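Local coordinates for cupin type-2 domain-containing protein (Neisseria meningitidis, PDB 2I45) that is of unknown function but adopts a cupin fold, a small beta barrel that in many relatives holds a metal ion or small ligand, at residues T70-E73 against G74-A77. Residues are numbered along the deposited sequence; the frame is centred on the assembly and turned at random.
Sequences TIRE and GEMA
Arg72 and Glu75 close a type II beta turn, through which the chain passes from strand 68-71 into strand 75-79, and the bond from Glu75 N to Arg72 O that spans it is weak (3.1 Å). Gly74 holds the third position with a positive phi of 113°, where a CB would collide with the carbonyl oxygen of Glu73. A second, much straighter bond from a side chain spans the same turn, a good example of a turn braced by its own last residue. With CG beside its own backbone N (chi1 -59°) and an extended chain beyond, Glu75 reaches back past the carbonyl of Arg72, its CB and CG each 3.3 Å from that oxygen. OE1 then accepts a hydrogen bond from the backbone N-H of Arg72, 2.9 Å from N to OE1 and almost straight at 174°, the donor tilted well out of the carboxylate plane. The Arg72 side chain runs alongside in the same direction, CG 3.6 Å from OE1, but its guanidinium makes no salt bridge with Glu75; Thr70 CG2 instead rests over the rim of one guanidinium face. On the buried flank, Ile71 sets CG2 against the carbonyl oxygen of Glu75 and CD1 against Ala77 CB, the latter at 3.8 Å. Glu75 OE2 is hydrogen-bonded to Asn7 ND2 of the second subunit, so one carboxylate ties the turn to the dimer interface. Glu73 OE2 accepts a hydrogen bond from Gly57 N, and Glu73 N donates one to Asp58 OD1, both in the short link between strands 50-56 and 59-63, while strand 68-71 pairs with 59-63 and strand 75-79 with 50-56: the turn links the two sheets of the cupin barrel.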
loop_
_atom_site.group_PDB
_atom_site.type_symbol
_atom_site.label_atom_id
_atom_site.label_comp_id
_atom_site.label_asym_id
_atom_site.label_seq_id
_atom_site.Cartn_x
_atom_site.Cartn_y
_atom_site.Cartn_z
ATOM N N THR B 70 -16.081 -0.946 -6.052
ATOM C CA THR B 70 -15.585 0.414 -6.112
ATOM C C THR B 70 -14.343 0.608 -5.198
ATOM O O THR B 70 -14.351 0.235 -4.035
ATOM C CB THR B 70 -16.716 1.389 -5.709
ATOM O OG1 THR B 70 -17.878 1.094 -6.496
ATOM C CG2 THR B 70 -16.309 2.834 -5.934
ATOM N N ILE B 71 -13.267 1.156 -5.766
ATOM C CA ILE B 71 -12.092 1.588 -5.015
ATOM C C ILE B 71 -11.934 3.103 -5.188
ATOM O O ILE B 71 -11.550 3.550 -6.290
ATOM C CB ILE B 71 -10.827 0.867 -5.490
ATOM C CG1 ILE B 71 -11.078 -0.637 -5.577
ATOM C CG2 ILE B 71 -9.655 1.211 -4.538
ATOM C CD1 ILE B 71 -9.880 -1.464 -6.057
ATOM N N ARG B 72 -12.265 3.892 -4.146
ATOM C CA ARG B 72 -12.272 5.375 -4.300
ATOM C C ARG B 72 -10.950 5.863 -3.857
ATOM O O ARG B 72 -10.281 5.162 -3.149
ATOM C CB ARG B 72 -13.390 6.107 -3.538
ATOM C CG ARG B 72 -14.706 5.366 -3.505
ATOM C CD ARG B 72 -15.847 6.122 -2.791
ATOM N NE ARG B 72 -17.035 5.816 -3.596
ATOM C CZ ARG B 72 -17.947 4.861 -3.350
ATOM N NH1 ARG B 72 -17.899 4.118 -2.238
ATOM N NH2 ARG B 72 -18.933 4.668 -4.233
ATOM N N GLU B 73 -10.543 7.047 -4.309
ATOM C CA GLU B 73 -9.348 7.699 -3.770
ATOM C C GLU B 73 -9.195 7.402 -2.303
ATOM O O GLU B 73 -10.030 7.776 -1.500
ATOM C CB GLU B 73 -9.396 9.201 -3.936
ATOM C CG GLU B 73 -8.128 9.829 -3.455
ATOM C CD GLU B 73 -7.901 11.200 -4.020
ATOM O OE1 GLU B 73 -8.085 12.218 -3.279
ATOM O OE2 GLU B 73 -7.535 11.250 -5.218
ATOM N N GLY B 74 -8.140 6.683 -1.962
ATOM C CA GLY B 74 -7.750 6.585 -0.547
ATOM C C GLY B 74 -7.960 5.168 -0.050
ATOM O O GLY B 74 -7.792 4.934 1.143
ATOM N N GLU B 75 -8.362 4.247 -0.938
ATOM C CA GLU B 75 -8.805 2.985 -0.471
ATOM C C GLU B 75 -7.968 1.844 -1.051
ATOM O O GLU B 75 -7.475 1.936 -2.196
ATOM C CB GLU B 75 -10.265 2.778 -0.824
ATOM C CG GLU B 75 -11.256 3.799 -0.272
ATOM C CD GLU B 75 -12.745 3.433 -0.520
ATOM O OE1 GLU B 75 -13.116 2.844 -1.544
ATOM O OE2 GLU B 75 -13.574 3.752 0.321
HETATM N N MSE B 76 -7.806 0.786 -0.264
HETATM C CA MSE B 76 -7.145 -0.402 -0.789
HETATM C C MSE B 76 -8.105 -1.556 -0.957
HETATM O O MSE B 76 -9.132 -1.613 -0.306
HETATM C CB MSE B 76 -6.056 -0.874 0.127
HETATM C CG MSE B 76 -4.785 -0.200 -0.117
HETATM SE SE MSE B 76 -3.466 -0.452 1.386
HETATM C CE MSE B 76 -2.179 0.897 0.678
ATOM N N ALA B 77 -7.754 -2.482 -1.823
ATOM C CA ALA B 77 -8.480 -3.714 -1.980
ATOM C C ALA B 77 -7.501 -4.747 -2.530
ATOM O O ALA B 77 -6.366 -4.423 -2.795
ATOM C CB ALA B 77 -9.627 -3.522 -2.923
#